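Putative O-Methyltransferase (Corynebacterium glutamicum, PDB 3DR5) probably acts as an S-adenosyl-L-methionine-dependent O-methyltransferase, although its own substrate is unknown. Local coordinates at residues Glu194-Ala199 and Thr208-Ala213; Ala126-Gln131 and Leu152-Gly157; Tyr7-Val12 and Ala36-Thr41. All coordinates share one frame; numbering follows the deposited sequence.

Contact 1: Glu194-Ala199 and Thr208-Ala213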
ATOM      1  N   GLU A 194      20.194   2.252  -0.067  1.00 46.10           N
ATOM      2  CA  GLU A 194      19.979   3.444   0.734  1.00 46.72           C
ATOM      3  C   GLU A 194      18.986   4.438   0.155  1.00 45.13           C
ATOM      4  O   GLU A 194      18.894   4.603  -1.058  1.00 44.75           O
ATOM      5  CB  GLU A 194      21.330   4.120   0.971  1.00 48.29           C
ATOM      6  CG  GLU A 194      21.447   4.908   2.267  1.00 53.72           C
ATOM      7  CD  GLU A 194      21.777   4.033   3.464  1.00 60.45           C
ATOM      8  OE1 GLU A 194      22.268   2.901   3.257  1.00 61.44           O
ATOM      9  OE2 GLU A 194      21.562   4.486   4.609  1.00 63.38           O
ATOM     10  N   GLY A 195      18.254   5.102   1.039  1.00 42.68           N
ATOM     11  CA  GLY A 195      17.267   6.055   0.585  1.00 41.19           C
ATOM     12  C   GLY A 195      16.080   5.322  -0.018  1.00 38.96           C
ATOM     13  O   GLY A 195      15.411   5.831  -0.919  1.00 38.68           O
ATOM     14  N   ALA A 196      15.831   4.105   0.463  1.00 37.97           N
ATOM     15  CA  ALA A 196      14.707   3.289  -0.013  1.00 38.03           C
ATOM     16  C   ALA A 196      13.836   2.879   1.152  1.00 38.17           C
ATOM     17  O   ALA A 196      14.345   2.583   2.240  1.00 39.15           O
ATOM     18  CB  ALA A 196      15.192   2.029  -0.701  1.00 37.01           C
ATOM     19  N   HIS A 197      12.521   2.870   0.940  1.00 36.67           N
ATOM     20  CA  HIS A 197      11.615   2.364   1.969  1.00 34.86           C
ATOM     21  C   HIS A 197      11.230   0.981   1.442  1.00 34.12           C
ATOM     22  O   HIS A 197      10.809   0.822   0.283  1.00 34.95           O
ATOM     23  CB  HIS A 197      10.341   3.196   2.099  1.00 34.32           C
ATOM     24  CG  HIS A 197      10.579   4.613   2.478  1.00 30.53           C
ATOM     25  ND1 HIS A 197      11.207   4.978   3.649  1.00 28.83           N
ATOM     26  CD2 HIS A 197      10.229   5.760   1.859  1.00 32.70           C
ATOM     27  CE1 HIS A 197      11.231   6.295   3.735  1.00 29.31           C
ATOM     28  NE2 HIS A 197      10.644   6.793   2.662  1.00 27.66           N
ATOM     29  N   VAL A 198      11.396  -0.032   2.279  1.00 32.85           N
ATOM     30  CA  VAL A 198      11.066  -1.400   1.896  1.00 31.44           C
ATOM     31  C   VAL A 198       9.875  -1.899   2.698  1.00 31.83           C
ATOM     32  O   VAL A 198       9.889  -1.867   3.926  1.00 33.09           O
ATOM     33  CB  VAL A 198      12.267  -2.354   2.128  1.00 32.23           C
ATOM     34  CG1 VAL A 198      11.885  -3.784   1.761  1.00 29.85           C
ATOM     35  CG2 VAL A 198      13.471  -1.884   1.302  1.00 31.51           C
ATOM     36  N   ALA A 199       8.831  -2.328   1.996  1.00 31.03           N
ATOM     37  CA  ALA A 199       7.652  -2.879   2.650  1.00 30.46           C
ATOM     38  C   ALA A 199       7.457  -4.257   2.020  1.00 30.64           C
ATOM     39  O   ALA A 199       7.444  -4.386   0.796  1.00 30.97           O
ATOM     40  CB  ALA A 199       6.415  -1.997   2.404  1.00 28.20           C
ATOM     41  N   THR A 208       7.081  -7.378  -2.509  1.00 30.32           N
ATOM     42  CA  THR A 208       8.087  -6.451  -2.022  1.00 28.64           C
ATOM     43  C   THR A 208       7.904  -5.137  -2.768  1.00 29.95           C
ATOM     44  O   THR A 208       7.994  -5.088  -4.003  1.00 29.31           O
ATOM     45  CB  THR A 208       9.536  -6.930  -2.263  1.00 30.18           C
ATOM     46  OG1 THR A 208       9.744  -8.189  -1.614  1.00 30.22           O
ATOM     47  CG2 THR A 208      10.524  -5.918  -1.681  1.00 26.07           C
ATOM     48  N   VAL A 209       7.593  -4.078  -2.033  1.00 29.09           N
ATOM     49  CA  VAL A 209       7.475  -2.785  -2.670  1.00 29.88           C
ATOM     50  C   VAL A 209       8.557  -1.901  -2.052  1.00 30.32           C
ATOM     51  O   VAL A 209       8.705  -1.800  -0.832  1.00 32.33           O
ATOM     52  CB  VAL A 209       6.017  -2.172  -2.559  1.00 29.48           C
ATOM     53  CG1 VAL A 209       5.195  -2.946  -1.579  1.00 29.65           C
ATOM     54  CG2 VAL A 209       6.079  -0.693  -2.246  1.00 25.94           C
ATOM     55  N   VAL A 210       9.354  -1.292  -2.911  1.00 30.08           N
ATOM     56  CA  VAL A 210      10.409  -0.441  -2.444  1.00 30.95           C
ATOM     57  C   VAL A 210      10.213   0.922  -3.084  1.00 31.19           C
ATOM     58  O   VAL A 210      10.242   1.088  -4.314  1.00 31.19           O
ATOM     59  CB  VAL A 210      11.828  -1.117  -2.698  1.00 32.54           C
ATOM     60  CG1 VAL A 210      11.689  -2.253  -3.686  1.00 29.10           C
ATOM     61  CG2 VAL A 210      12.855  -0.112  -3.112  1.00 30.41           C
ATOM     62  N   THR A 211       9.985   1.912  -2.232  1.00 31.26           N
ATOM     63  CA  THR A 211       9.769   3.238  -2.738  1.00 33.16           C
ATOM     64  C   THR A 211      10.981   4.118  -2.465  1.00 33.51           C
ATOM     65  O   THR A 211      11.672   3.959  -1.454  1.00 34.80           O
ATOM     66  CB  THR A 211       8.411   3.829  -2.202  1.00 33.51           C
ATOM     67  OG1 THR A 211       8.632   5.005  -1.421  1.00 32.53           O
ATOM     68  CG2 THR A 211       7.653   2.792  -1.413  1.00 26.11           C
ATOM     69  N   LYS A 212      11.251   5.025  -3.400  1.00 33.14           N
ATOM     70  CA  LYS A 212      12.395   5.911  -3.299  1.00 32.21           C
ATOM     71  C   LYS A 212      12.079   7.024  -2.323  1.00 33.16           C
ATOM     72  O   LYS A 212      11.179   7.835  -2.524  1.00 31.48           O
ATOM     73  CB  LYS A 212      12.757   6.466  -4.689  1.00 30.67           C
ATOM     74  CG  LYS A 212      14.042   7.266  -4.724  1.00 31.48           C
ATOM     75  CD  LYS A 212      14.425   7.692  -6.142  1.00 33.82           C
ATOM     76  CE  LYS A 212      14.969   6.526  -6.961  1.00 34.01           C
ATOM     77  NZ  LYS A 212      15.473   6.973  -8.294  1.00 35.69           N
ATOM     78  N   ALA A 213      12.840   7.051  -1.241  1.00 35.52           N
ATOM     79  CA  ALA A 213      12.649   8.042  -0.196  1.00 36.71           C
ATOM     80  C   ALA A 213      12.829   9.477  -0.660  1.00 38.53           C
ATOM     81  O   ALA A 213      13.595   9.747  -1.583  1.00 39.30           O
ATOM     82  CB  ALA A 213      13.603   7.746   0.973  1.00 37.58           C
TER
HETATM   83  O   HOH W   1      15.851   8.146  -2.072  1.00 35.00           O
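The imidazole of His197 has Thr211 OG1 at its edge, in plane, 3.7 Å from His197 CD2. CG of His197 sits anti to the carbonyl carbon (chi1 -61°), which points the NE2 end toward Ala213, just past the partner strand; Ala213 CB lies obliquely to the ring, 3.5 Å from His197 NE2. On the other face of the sheet the side chains meet through aliphatic carbons: Ala196 CB packs on Val210 CG2 at 4.0 Å, and Val198 adds a looser contact to Val210. Trp150 and Ile190 continue this apolar layer, whereas Thr47 and Asn76 of the second subunit pack over the face of His197, Ala199, Val209 and Thr211. The two strands form the antiparallel beta hairpin that ends the sheet of this Rossmann-like methyltransferase fold. His197 and Thr211 exchange a pair of backbone bonds, with N of His197 2.8 Å from Thr211 O and nearly straight at 173°; Ala199 and Val209 do the same. At the open end Gly195 O accepts from Ala213 N and from a water that also donates to Ala213 O. The backbone thus supplies the polar grip between the strands, while Thr211 OG1 is buried without a hydrogen-bonding partner.

Contact 2: Ala126-Gln131 and Leu152-Gly157; sequences ANDSYQ and LLRRGG
The guanidinium of Arg154 meets Asp128 O at its edge, in plane, and the Tyr130 ring likewise has Leu152 O near its plane, at the CD2 edge. The contact lies where strand 130-135 begins beside the short strand 153-154, just before strand 157-161, its parallel neighbour in the Rossmann-like sheet; helix 142-152 makes the crossover. NH1 of Arg154 donates to Asp128 O at 2.6 Å, through a bond bent to 137°. The bend of the arginine at chi3 (71°) turns the guanidinium edge toward Asp128 O and Ser129 CA. The Asp128 and Arg154 side chains cross at about a right angle, though their flat ends are only 27° apart. Asp128 OD2 lies 3.8 Å from Arg154 NH1, well out of the guanidinium plane, a long salt bridge in which no N-H points at the oxygen. Leu152 runs alongside Tyr130, Leu152 CB 3.9 Å from Tyr130 CD2. Leu152 O is gripped twice, by Ser129 N and Tyr130 N, each 2.9 Å away and arriving from opposite faces of its carbonyl plane, and Tyr130 O in turn takes Arg154 N. Asp128 OD1 accepts from two waters, one 2.5 Å away and taking a hydrogen bond from Arg155 N, the other also donating to Leu153 O.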
ATOM      1  N   ALA A 126      13.710   7.042 -20.020  1.00 36.45           N
ATOM      2  CA  ALA A 126      14.259   8.191 -19.312  1.00 37.46           C
ATOM      3  C   ALA A 126      14.346   8.024 -17.801  1.00 37.94           C
ATOM      4  O   ALA A 126      13.382   7.628 -17.155  1.00 36.91           O
ATOM      5  CB  ALA A 126      13.443   9.446 -19.661  1.00 38.14           C
ATOM      6  N   ASN A 127      15.516   8.334 -17.253  1.00 37.51           N
ATOM      7  CA  ASN A 127      15.742   8.247 -15.815  1.00 39.25           C
ATOM      8  C   ASN A 127      14.883   9.255 -15.042  1.00 38.25           C
ATOM      9  O   ASN A 127      14.554  10.329 -15.558  1.00 37.89           O
ATOM     10  CB  ASN A 127      17.205   8.541 -15.477  1.00 38.20           C
ATOM     11  CG  ASN A 127      18.126   7.375 -15.751  1.00 45.54           C
ATOM     12  OD1 ASN A 127      17.710   6.216 -15.715  1.00 47.80           O
ATOM     13  ND2 ASN A 127      19.405   7.675 -16.006  1.00 50.71           N
ATOM     14  N   ASP A 128      14.506   8.898 -13.815  1.00 39.07           N
ATOM     15  CA  ASP A 128      13.748   9.805 -12.951  1.00 39.00           C
ATOM     16  C   ASP A 128      12.454  10.312 -13.574  1.00 37.42           C
ATOM     17  O   ASP A 128      12.092  11.479 -13.406  1.00 36.97           O
ATOM     18  CB  ASP A 128      14.661  10.994 -12.606  1.00 40.06           C
ATOM     19  CG  ASP A 128      14.146  11.831 -11.439  1.00 42.55           C
ATOM     20  OD1 ASP A 128      13.700  11.238 -10.436  1.00 42.74           O
ATOM     21  OD2 ASP A 128      14.205  13.084 -11.517  1.00 38.11           O
ATOM     22  N   SER A 129      11.744   9.439 -14.274  1.00 35.37           N
ATOM     23  CA  SER A 129      10.514   9.852 -14.937  1.00 34.54           C
ATOM     24  C   SER A 129       9.269   9.062 -14.563  1.00 31.43           C
ATOM     25  O   SER A 129       8.166   9.412 -14.980  1.00 32.63           O
ATOM     26  CB  SER A 129      10.694   9.768 -16.447  1.00 35.03           C
ATOM     27  OG  SER A 129      11.253  10.944 -16.990  1.00 37.23           O
ATOM     28  N   TYR A 130       9.429   8.014 -13.769  1.00 29.68           N
ATOM     29  CA  TYR A 130       8.301   7.176 -13.423  1.00 28.67           C
ATOM     30  C   TYR A 130       7.961   7.158 -11.943  1.00 28.72           C
ATOM     31  O   TYR A 130       8.842   7.111 -11.090  1.00 29.68           O
ATOM     32  CB  TYR A 130       8.572   5.763 -13.949  1.00 28.26           C
ATOM     33  CG  TYR A 130       8.708   5.719 -15.461  1.00 29.26           C
ATOM     34  CD1 TYR A 130       7.579   5.623 -16.279  1.00 29.35           C
ATOM     35  CD2 TYR A 130       9.954   5.879 -16.076  1.00 28.46           C
ATOM     36  CE1 TYR A 130       7.681   5.676 -17.670  1.00 26.56           C
ATOM     37  CE2 TYR A 130      10.071   5.934 -17.464  1.00 29.12           C
ATOM     38  CZ  TYR A 130       8.924   5.840 -18.256  1.00 29.08           C
ATOM     39  OH  TYR A 130       9.032   5.892 -19.629  1.00 27.26           O
ATOM     40  N   GLN A 131       6.663   7.181 -11.659  1.00 28.03           N
ATOM     41  CA  GLN A 131       6.151   7.183 -10.294  1.00 27.77           C
ATOM     42  C   GLN A 131       5.805   5.787  -9.774  1.00 27.85           C
ATOM     43  O   GLN A 131       5.639   5.587  -8.567  1.00 29.71           O
ATOM     44  CB  GLN A 131       4.896   8.050 -10.221  1.00 26.77           C
ATOM     45  CG  GLN A 131       3.681   7.373 -10.878  1.00 26.44           C
ATOM     46  CD  GLN A 131       2.536   8.326 -11.179  1.00 24.98           C
ATOM     47  OE1 GLN A 131       1.568   8.412 -10.425  1.00 24.78           O
ATOM     48  NE2 GLN A 131       2.651   9.058 -12.277  1.00 20.94           N
ATOM     49  N   LEU A 152      14.987   4.825 -13.039  1.00 34.79           N
ATOM     50  CA  LEU A 152      13.790   5.352 -13.701  1.00 35.06           C
ATOM     51  C   LEU A 152      12.769   5.925 -12.723  1.00 34.90           C
ATOM     52  O   LEU A 152      11.976   6.799 -13.066  1.00 35.83           O
ATOM     53  CB  LEU A 152      13.132   4.252 -14.535  1.00 35.31           C
ATOM     54  CG  LEU A 152      14.018   3.461 -15.511  1.00 32.06           C
ATOM     55  CD1 LEU A 152      13.259   2.238 -16.052  1.00 28.65           C
ATOM     56  CD2 LEU A 152      14.463   4.367 -16.652  1.00 30.78           C
ATOM     57  N   LEU A 153      12.804   5.428 -11.495  1.00 36.20           N
ATOM     58  CA  LEU A 153      11.876   5.859 -10.452  1.00 35.55           C
ATOM     59  C   LEU A 153      12.123   7.237  -9.905  1.00 35.15           C
ATOM     60  O   LEU A 153      13.266   7.618  -9.685  1.00 36.38           O
ATOM     61  CB  LEU A 153      11.905   4.894  -9.276  1.00 34.73           C
ATOM     62  CG  LEU A 153      11.003   3.662  -9.258  1.00 35.40           C
ATOM     63  CD1 LEU A 153      11.240   2.888  -7.960  1.00 37.52           C
ATOM     64  CD2 LEU A 153       9.522   4.099  -9.362  1.00 23.36           C
ATOM     65  N   ARG A 154      11.050   7.991  -9.687  1.00 36.30           N
ATOM     66  CA  ARG A 154      11.182   9.312  -9.087  1.00 36.51           C
ATOM     67  C   ARG A 154      11.054   9.117  -7.558  1.00 36.76           C
ATOM     68  O   ARG A 154      10.554   8.077  -7.094  1.00 33.72           O
ATOM     69  CB  ARG A 154      10.080  10.251  -9.591  1.00 36.75           C
ATOM     70  CG  ARG A 154      10.180  10.539 -11.072  1.00 37.06           C
ATOM     71  CD  ARG A 154       8.933  11.210 -11.611  1.00 37.83           C
ATOM     72  NE  ARG A 154       8.797  12.592 -11.162  1.00 45.05           N
ATOM     73  CZ  ARG A 154       9.568  13.596 -11.571  1.00 47.28           C
ATOM     74  NH1 ARG A 154      10.542  13.379 -12.449  1.00 41.82           N
ATOM     75  NH2 ARG A 154       9.352  14.819 -11.111  1.00 47.48           N
ATOM     76  N   ARG A 155      11.506  10.102  -6.781  1.00 37.44           N
ATOM     77  CA  ARG A 155      11.410  10.038  -5.324  1.00 37.17           C
ATOM     78  C   ARG A 155       9.911  10.074  -5.029  1.00 35.22           C
ATOM     79  O   ARG A 155       9.160  10.842  -5.653  1.00 36.48           O
ATOM     80  CB  ARG A 155      12.133  11.243  -4.692  1.00 38.81           C
ATOM     81  CG  ARG A 155      13.577  11.370  -5.164  1.00 42.34           C
ATOM     82  CD  ARG A 155      14.254  12.527  -4.472  1.00 47.96           C
ATOM     83  NE  ARG A 155      14.642  12.181  -3.109  1.00 54.25           N
ATOM     84  CZ  ARG A 155      15.860  11.776  -2.756  1.00 56.26           C
ATOM     85  NH1 ARG A 155      16.817  11.668  -3.671  1.00 56.53           N
ATOM     86  NH2 ARG A 155      16.117  11.474  -1.488  1.00 56.32           N
ATOM     87  N   GLY A 156       9.485   9.253  -4.073  1.00 32.13           N
ATOM     88  CA  GLY A 156       8.070   9.133  -3.750  1.00 30.79           C
ATOM     89  C   GLY A 156       7.515   8.028  -4.669  1.00 29.86           C
ATOM     90  O   GLY A 156       6.334   7.652  -4.591  1.00 28.96           O
ATOM     91  N   GLY A 157       8.383   7.483  -5.532  1.00 28.58           N
ATOM     92  CA  GLY A 157       7.993   6.430  -6.470  1.00 26.53           C
ATOM     93  C   GLY A 157       8.172   5.040  -5.904  1.00 26.35           C
ATOM     94  O   GLY A 157       9.063   4.798  -5.092  1.00 26.49           O
TER
HETATM   95  O   HOH W   2      12.661  12.430  -8.490  1.00 35.82           O
HETATM   96  O   HOH W   3      15.414   9.474  -9.300  1.00 40.79           O

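Contact 3: Tyr7-Val12 and Ala36-Thr41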
ATOM      1  N   TYR A   7     -10.527 -16.582   4.567  1.00 71.13           N
ATOM      2  CA  TYR A   7     -11.836 -16.104   4.968  1.00 68.99           C
ATOM      3  C   TYR A   7     -11.819 -14.590   4.709  1.00 65.55           C
ATOM      4  O   TYR A   7     -12.821 -14.005   4.291  1.00 65.44           O
ATOM      5  CB  TYR A   7     -12.092 -16.406   6.451  1.00 70.74           C
ATOM      6  CG  TYR A   7     -13.493 -16.911   6.705  1.00 76.24           C
ATOM      7  CD1 TYR A   7     -13.778 -17.689   7.822  1.00 82.00           C
ATOM      8  CD2 TYR A   7     -14.535 -16.624   5.814  1.00 81.17           C
ATOM      9  CE1 TYR A   7     -15.065 -18.173   8.054  1.00 85.04           C
ATOM     10  CE2 TYR A   7     -15.827 -17.100   6.039  1.00 84.74           C
ATOM     11  CZ  TYR A   7     -16.082 -17.875   7.160  1.00 86.92           C
ATOM     12  OH  TYR A   7     -17.354 -18.350   7.386  1.00 89.05           O
ATOM     13  N   LEU A   8     -10.677 -13.952   4.961  1.00 61.60           N
ATOM     14  CA  LEU A   8     -10.537 -12.523   4.693  1.00 57.37           C
ATOM     15  C   LEU A   8     -10.590 -12.395   3.154  1.00 54.56           C
ATOM     16  O   LEU A   8     -11.340 -11.582   2.615  1.00 52.14           O
ATOM     17  CB  LEU A   8      -9.189 -12.001   5.213  1.00 57.65           C
ATOM     18  CG  LEU A   8      -9.090 -10.495   5.472  1.00 56.45           C
ATOM     19  CD1 LEU A   8     -10.450  -9.951   5.904  1.00 55.09           C
ATOM     20  CD2 LEU A   8      -8.050 -10.243   6.559  1.00 57.98           C
ATOM     21  N   ARG A   9      -9.800 -13.206   2.448  1.00 52.49           N
ATOM     22  CA  ARG A   9      -9.777 -13.154   0.985  1.00 52.08           C
ATOM     23  C   ARG A   9     -11.162 -13.407   0.405  1.00 51.11           C
ATOM     24  O   ARG A   9     -11.628 -12.665  -0.466  1.00 50.55           O
ATOM     25  CB  ARG A   9      -8.758 -14.160   0.420  1.00 52.07           C
ATOM     26  CG  ARG A   9      -8.685 -14.185  -1.099  1.00 54.77           C
ATOM     27  CD  ARG A   9      -7.290 -14.546  -1.588  1.00 60.14           C
ATOM     28  NE  ARG A   9      -6.838 -15.848  -1.109  1.00 64.34           N
ATOM     29  CZ  ARG A   9      -7.276 -17.016  -1.571  1.00 68.63           C
ATOM     30  NH1 ARG A   9      -8.185 -17.053  -2.538  1.00 69.94           N
ATOM     31  NH2 ARG A   9      -6.804 -18.148  -1.067  1.00 68.03           N
ATOM     32  N   THR A  10     -11.824 -14.446   0.901  1.00 50.60           N
ATOM     33  CA  THR A  10     -13.153 -14.804   0.427  1.00 50.83           C
ATOM     34  C   THR A  10     -14.162 -13.676   0.629  1.00 49.87           C
ATOM     35  O   THR A  10     -14.917 -13.339  -0.284  1.00 50.46           O
ATOM     36  CB  THR A  10     -13.660 -16.088   1.124  1.00 51.38           C
ATOM     37  OG1 THR A  10     -12.714 -17.147   0.911  1.00 51.78           O
ATOM     38  CG2 THR A  10     -15.004 -16.505   0.555  1.00 50.61           C
ATOM     39  N   TYR A  11     -14.174 -13.089   1.819  1.00 48.77           N
ATOM     40  CA  TYR A  11     -15.095 -11.991   2.090  1.00 48.46           C
ATOM     41  C   TYR A  11     -14.783 -10.774   1.218  1.00 46.71           C
ATOM     42  O   TYR A  11     -15.693 -10.125   0.702  1.00 46.43           O
ATOM     43  CB  TYR A  11     -15.026 -11.550   3.544  1.00 50.01           C
ATOM     44  CG  TYR A  11     -15.953 -10.389   3.804  1.00 52.08           C
ATOM     45  CD1 TYR A  11     -17.330 -10.584   3.852  1.00 54.43           C
ATOM     46  CD2 TYR A  11     -15.468  -9.081   3.885  1.00 52.57           C
ATOM     47  CE1 TYR A  11     -18.206  -9.513   3.985  1.00 56.00           C
ATOM     48  CE2 TYR A  11     -16.337  -8.000   4.021  1.00 56.55           C
ATOM     49  CZ  TYR A  11     -17.705  -8.228   4.064  1.00 55.82           C
ATOM     50  OH  TYR A  11     -18.575  -7.176   4.208  1.00 57.24           O
ATOM     51  N   VAL A  12     -13.501 -10.459   1.051  1.00 45.29           N
ATOM     52  CA  VAL A  12     -13.119  -9.308   0.240  1.00 43.79           C
ATOM     53  C   VAL A  12     -13.373  -9.557  -1.241  1.00 44.31           C
ATOM     54  O   VAL A  12     -13.862  -8.676  -1.947  1.00 44.59           O
ATOM     55  CB  VAL A  12     -11.632  -8.932   0.454  1.00 44.09           C
ATOM     56  CG1 VAL A  12     -11.217  -7.822  -0.515  1.00 38.90           C
ATOM     57  CG2 VAL A  12     -11.414  -8.480   1.904  1.00 40.82           C
ATOM     58  N   ALA A  36      -1.239 -14.003 -12.581  1.00 41.01           N
ATOM     59  CA  ALA A  36      -2.153 -12.885 -12.347  1.00 40.99           C
ATOM     60  C   ALA A  36      -2.379 -12.562 -10.875  1.00 40.41           C
ATOM     61  O   ALA A  36      -2.982 -13.353 -10.152  1.00 41.47           O
ATOM     62  CB  ALA A  36      -3.491 -13.170 -13.013  1.00 39.29           C
ATOM     63  N   PRO A  37      -1.918 -11.386 -10.424  1.00 39.76           N
ATOM     64  CA  PRO A  37      -2.087 -10.968  -9.028  1.00 37.91           C
ATOM     65  C   PRO A  37      -3.564 -11.029  -8.663  1.00 36.44           C
ATOM     66  O   PRO A  37      -4.415 -10.679  -9.486  1.00 35.90           O
ATOM     67  CB  PRO A  37      -1.572  -9.526  -9.024  1.00 38.50           C
ATOM     68  CG  PRO A  37      -0.608  -9.487 -10.158  1.00 40.52           C
ATOM     69  CD  PRO A  37      -1.256 -10.339 -11.223  1.00 40.07           C
ATOM     70  N   ASP A  38      -3.871 -11.448  -7.436  1.00 34.43           N
ATOM     71  CA  ASP A  38      -5.267 -11.538  -7.014  1.00 34.87           C
ATOM     72  C   ASP A  38      -5.918 -10.158  -6.887  1.00 35.84           C
ATOM     73  O   ASP A  38      -5.267  -9.130  -7.082  1.00 34.82           O
ATOM     74  CB  ASP A  38      -5.393 -12.348  -5.697  1.00 35.43           C
ATOM     75  CG  ASP A  38      -4.728 -11.675  -4.505  1.00 37.24           C
ATOM     76  OD1 ASP A  38      -3.989 -10.684  -4.695  1.00 39.36           O
ATOM     77  OD2 ASP A  38      -4.957 -12.151  -3.366  1.00 41.15           O
ATOM     78  N   GLU A  39      -7.207 -10.144  -6.563  1.00 35.27           N
ATOM     79  CA  GLU A  39      -7.957  -8.904  -6.449  1.00 35.36           C
ATOM     80  C   GLU A  39      -7.428  -7.924  -5.413  1.00 34.78           C
ATOM     81  O   GLU A  39      -7.452  -6.714  -5.636  1.00 35.10           O
ATOM     82  CB  GLU A  39      -9.425  -9.212  -6.158  1.00 36.46           C
ATOM     83  CG  GLU A  39     -10.301  -7.990  -5.877  1.00 39.24           C
ATOM     84  CD  GLU A  39     -10.380  -7.024  -7.047  1.00 42.52           C
ATOM     85  OE1 GLU A  39     -10.426  -7.494  -8.201  1.00 46.69           O
ATOM     86  OE2 GLU A  39     -10.410  -5.795  -6.813  1.00 44.19           O
HETATM   87  N   MSE A  40      -6.950  -8.451  -4.291  1.00 33.85           N
HETATM   88  CA  MSE A  40      -6.434  -7.619  -3.217  1.00 33.31           C
HETATM   89  C   MSE A  40      -5.127  -6.932  -3.606  1.00 31.59           C
HETATM   90  O   MSE A  40      -4.901  -5.769  -3.258  1.00 30.49           O
HETATM   91  CB  MSE A  40      -6.254  -8.454  -1.932  1.00 32.67           C
HETATM   92  CG  MSE A  40      -7.556  -8.714  -1.151  1.00 37.51           C
HETATM   93 SE   MSE A  40      -7.241  -9.632   0.561  1.00 48.82          SE
HETATM   94  CE  MSE A  40      -9.012 -10.241   0.945  1.00 47.77           C
ATOM     95  N   THR A  41      -4.273  -7.656  -4.325  1.00 29.68           N
ATOM     96  CA  THR A  41      -3.010  -7.098  -4.779  1.00 27.32           C
ATOM     97  C   THR A  41      -3.318  -6.002  -5.818  1.00 26.43           C
ATOM     98  O   THR A  41      -2.659  -4.962  -5.836  1.00 27.19           O
ATOM     99  CB  THR A  41      -2.125  -8.191  -5.409  1.00 28.66           C
ATOM    100  OG1 THR A  41      -1.841  -9.185  -4.419  1.00 26.10           O
ATOM    101  CG2 THR A  41      -0.808  -7.597  -5.928  1.00 25.19           C
TER
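With CG anti to its carbonyl carbon (chi1 -79°) and the chain extended beyond it, the selenomethionine Met40 reaches straight from the start of helix 39-51 to helix 4-13. Its CG packs against Val12 CG1 at 3.8 Å, and the two side chains cross obliquely. The terminal CE is inserted among Leu8, Arg9 and Val12, but it is modelled too close to carbons of the last two for its exact place to be trusted. Arg9 leaves its helix with CG anti to the backbone N (chi1 179°), then bends, so that its aliphatic CD lies 3.8 Å from Asp38 OD2. Arg9 NE remains 4.7 Å from Asp38 OD2, so any attraction between them is probably modest. Asp38 OD1 is turned to its own helix, accepting from Thr41 OG1 at 2.6 Å and, from above the carboxylate plane, from Thr41 N at 3.1 Å. Leu8 packs on Leu165 of the second subunit and Met40 on Arg200 of the same neighbour, while Tyr11 OH is hydrogen-bonded to Asp187 of that subunit. The N-terminal helix is therefore fastened both to its own chain and to the dimer partner, beside a helix start of the classic N-cap kind, with Asp38 as the capping residue.

Overall arrangement
Contacts 1 and 2 belong to the same sheet and touch: Lys212 NZ reaches Leu153 O, and Lys212 O accepts from Gly156 N, tying the hairpin to the turn that leads into strand 157-161. Contact 3 stands apart, its centre about 29 Å from that of contact 2 and on the opposite side of the chain's centre. It is a buried contact of helices, mostly apolar, with no hydrogen bond between its two segments. Contact 1 is partly buried and relies on regular strand pairing, whereas contact 2, with several exposed residues, adds an arginine, a carboxylate and waters to its backbone bonds. Contacts 1 and 3 both touch the second subunit.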